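Local coordinates for protein glutathione S-transferase 2 (Heligmosomoides polygyrus, PDB 1TW9) that probably catalyses the conjugation of glutathione to electrophilic substrates, such as organic halides, releasing the halide ion, at residues L159-V164 with A183-I188. Sequence-based numbering, arbitrary orientation.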
ATOM      1  N   LEU A 159       3.121  11.092   7.081  1.00 32.92           N
ATOM      2  CA  LEU A 159       1.977  11.122   6.197  1.00 33.27           C
ATOM      3  C   LEU A 159       0.734  11.642   6.984  1.00 32.39           C
ATOM      4  O   LEU A 159      -0.001  12.501   6.482  1.00 32.55           O
ATOM      5  CB  LEU A 159       1.780   9.699   5.724  1.00 33.49           C
ATOM      6  CG  LEU A 159       0.670   9.409   4.762  1.00 34.52           C
ATOM      7  CD1 LEU A 159       0.944  10.128   3.450  1.00 36.00           C
ATOM      8  CD2 LEU A 159       0.521   7.951   4.538  1.00 33.70           C
ATOM      9  N   VAL A 160       0.528  11.086   8.166  1.00 32.65           N
ATOM     10  CA  VAL A 160      -0.619  11.481   9.006  1.00 32.63           C
ATOM     11  C   VAL A 160      -0.537  12.932   9.430  1.00 33.00           C
ATOM     12  O   VAL A 160      -1.542  13.685   9.213  1.00 31.94           O
ATOM     13  CB  VAL A 160      -0.853  10.506  10.158  1.00 33.56           C
ATOM     14  CG1 VAL A 160      -2.002  11.011  11.097  1.00 33.79           C
ATOM     15  CG2 VAL A 160      -1.283   9.110   9.566  1.00 31.61           C
ATOM     16  N   ALA A 161       0.629  13.364   9.941  1.00 32.67           N
ATOM     17  CA  ALA A 161       0.793  14.697  10.500  1.00 31.29           C
ATOM     18  C   ALA A 161       0.580  15.721   9.386  1.00 31.34           C
ATOM     19  O   ALA A 161      -0.029  16.751   9.581  1.00 29.86           O
ATOM     20  CB  ALA A 161       2.177  14.885  11.121  1.00 32.59           C
ATOM     21  N   GLU A 162       1.063  15.426   8.188  1.00 31.23           N
ATOM     22  CA  GLU A 162       0.896  16.394   7.106  1.00 31.10           C
ATOM     23  C   GLU A 162      -0.545  16.558   6.688  1.00 31.50           C
ATOM     24  O   GLU A 162      -1.030  17.663   6.469  1.00 31.20           O
ATOM     25  CB  GLU A 162       1.774  15.976   5.899  1.00 31.54           C
ATOM     26  CG  GLU A 162       1.601  16.845   4.655  1.00 31.14           C
ATOM     27  CD  GLU A 162       2.215  18.263   4.763  1.00 33.75           C
ATOM     28  OE1 GLU A 162       1.756  19.138   3.990  1.00 34.53           O
ATOM     29  OE2 GLU A 162       3.095  18.569   5.641  1.00 33.67           O
ATOM     30  N   HIS A 163      -1.296  15.451   6.667  1.00 30.96           N
ATOM     31  CA  HIS A 163      -2.681  15.490   6.324  1.00 31.12           C
ATOM     32  C   HIS A 163      -3.446  16.280   7.379  1.00 30.70           C
ATOM     33  O   HIS A 163      -4.244  17.142   7.054  1.00 29.80           O
ATOM     34  CB  HIS A 163      -3.263  14.078   6.203  1.00 31.34           C
ATOM     35  CG  HIS A 163      -4.726  14.078   5.864  1.00 31.58           C
ATOM     36  ND1 HIS A 163      -5.222  14.559   4.661  1.00 32.07           N
ATOM     37  CD2 HIS A 163      -5.809  13.778   6.622  1.00 31.79           C
ATOM     38  CE1 HIS A 163      -6.537  14.500   4.688  1.00 35.95           C
ATOM     39  NE2 HIS A 163      -6.921  14.031   5.862  1.00 30.52           N
ATOM     40  N   VAL A 164      -3.183  15.996   8.626  1.00 30.12           N
ATOM     41  CA  VAL A 164      -3.857  16.645   9.741  1.00 30.69           C
ATOM     42  C   VAL A 164      -3.589  18.161   9.744  1.00 31.50           C
ATOM     43  O   VAL A 164      -4.511  18.941   9.974  1.00 31.66           O
ATOM     44  CB  VAL A 164      -3.484  15.911  11.082  1.00 31.35           C
ATOM     45  CG1 VAL A 164      -4.015  16.691  12.295  1.00 30.28           C
ATOM     46  CG2 VAL A 164      -4.036  14.500  11.053  1.00 31.79           C
ATOM     47  N   ALA A 183      -1.444  16.853  19.019  1.00 30.01           N
ATOM     48  CA  ALA A 183      -0.170  16.834  19.719  1.00 29.83           C
ATOM     49  C   ALA A 183       0.855  16.136  18.815  1.00 29.49           C
ATOM     50  O   ALA A 183       2.001  16.540  18.655  1.00 30.12           O
ATOM     51  CB  ALA A 183      -0.323  16.031  21.022  1.00 29.65           C
ATOM     52  N   HIS A 184       0.383  15.073  18.194  1.00 29.38           N
ATOM     53  CA  HIS A 184       1.228  14.290  17.260  1.00 27.90           C
ATOM     54  C   HIS A 184       1.589  15.119  16.041  1.00 28.56           C
ATOM     55  O   HIS A 184       2.747  15.192  15.664  1.00 30.98           O
ATOM     56  CB  HIS A 184       0.545  12.978  16.869  1.00 28.16           C
ATOM     57  CG  HIS A 184       1.220  12.220  15.771  1.00 28.44           C
ATOM     58  ND1 HIS A 184       0.960  12.436  14.444  1.00 29.23           N
ATOM     59  CD2 HIS A 184       2.156  11.237  15.820  1.00 28.91           C
ATOM     60  CE1 HIS A 184       1.707  11.603  13.715  1.00 31.51           C
ATOM     61  NE2 HIS A 184       2.416  10.845  14.538  1.00 31.40           N
ATOM     62  N   MET A 185       0.607  15.782  15.470  1.00 29.95           N
ATOM     63  CA  MET A 185       0.835  16.662  14.353  1.00 32.10           C
ATOM     64  C   MET A 185       1.904  17.673  14.694  1.00 30.78           C
ATOM     65  O   MET A 185       2.850  17.900  13.899  1.00 32.99           O
ATOM     66  CB  MET A 185      -0.484  17.331  13.969  1.00 32.81           C
ATOM     67  CG  MET A 185      -0.465  18.107  12.701  1.00 36.91           C
ATOM     68  SD  MET A 185      -1.334  19.682  12.840  1.00 41.36           S
ATOM     69  CE  MET A 185       0.196  20.334  13.239  1.00 40.13           C
ATOM     70  N   GLU A 186       1.806  18.279  15.879  1.00 29.34           N
ATOM     71  CA  GLU A 186       2.767  19.328  16.216  1.00 31.02           C
ATOM     72  C   GLU A 186       4.151  18.746  16.459  1.00 31.10           C
ATOM     73  O   GLU A 186       5.154  19.304  16.013  1.00 34.44           O
ATOM     74  CB  GLU A 186       2.290  20.093  17.395  1.00 32.17           C
ATOM     75  CG  GLU A 186       1.036  20.857  17.077  1.00 35.40           C
ATOM     76  CD  GLU A 186       1.162  22.104  16.192  1.00 43.29           C
ATOM     77  OE1 GLU A 186       0.080  22.709  15.976  1.00 51.14           O
ATOM     78  OE2 GLU A 186       2.253  22.526  15.700  1.00 46.38           O
ATOM     79  N   ARG A 187       4.195  17.616  17.125  1.00 30.78           N
ATOM     80  CA  ARG A 187       5.489  16.976  17.389  1.00 32.74           C
ATOM     81  C   ARG A 187       6.188  16.656  16.091  1.00 30.69           C
ATOM     82  O   ARG A 187       7.368  16.888  15.934  1.00 31.76           O
ATOM     83  CB  ARG A 187       5.192  15.681  18.115  1.00 32.65           C
ATOM     84  CG  ARG A 187       6.301  14.773  18.411  1.00 35.88           C
ATOM     85  CD  ARG A 187       5.742  13.481  19.049  1.00 40.19           C
ATOM     86  NE  ARG A 187       5.049  13.747  20.347  1.00 40.72           N
ATOM     87  CZ  ARG A 187       3.764  13.497  20.666  1.00 41.69           C
ATOM     88  NH1 ARG A 187       2.827  12.927  19.849  1.00 33.38           N
ATOM     89  NH2 ARG A 187       3.421  13.826  21.889  1.00 44.38           N
ATOM     90  N   ILE A 188       5.453  16.087  15.157  1.00 30.15           N
ATOM     91  CA  ILE A 188       6.055  15.663  13.894  1.00 30.04           C
ATOM     92  C   ILE A 188       6.505  16.867  13.090  1.00 30.43           C
ATOM     93  O   ILE A 188       7.570  16.910  12.535  1.00 32.12           O
ATOM     94  CB  ILE A 188       5.110  14.767  13.095  1.00 30.79           C
ATOM     95  CG1 ILE A 188       4.786  13.512  13.885  1.00 30.73           C
ATOM     96  CG2 ILE A 188       5.746  14.370  11.747  1.00 31.10           C
ATOM     97  CD1 ILE A 188       6.007  12.729  14.379  1.00 30.45           C
TER
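Ala161 and Met185 bring two helices of the all-helical C-terminal domain of the glutathione transferase fold close together, where segments 159-164 and 183-188, on helices 155-170 and 179-189, cross at -108°. The segment axes approach to 8.6 Å, and Ala161, with only a methyl side chain, lets the backbones come near, its CA 4.3 Å from Met185 CA. The methyl group of Ala161 points at the opposing helix and fits against the base of Ile188, with CB 3.5 Å from Ile188 CB and the CG2 branch of Ile188 nearly as near. His184 adds an oblique contact to the same methyl through CE1. One face of its imidazole carries CG1 of Ile188, and its NE2 is hydrogen-bonded to Asp157, one turn before Ala161 on the first helix, so a polar tie backs the apolar interface.

Met185 covers the other end of the contact. Its chi1 of -171° sets CG against the carbonyl oxygen of Ala161 and Val164 CG1, and the bends at chi2 and chi3 take SD past Val164 CG1 and turn CE away from it. Val164 also touches Ile175 and Val181. A serine in place of Met185 would probably open a gap beside Val164 and strip the carbonyl of Ala161 of its apolar cover. That cover is a van der Waals contact, Met185 CG lying 3.4 Å from Ala161 O and 3.8 Å from Val164 CG1.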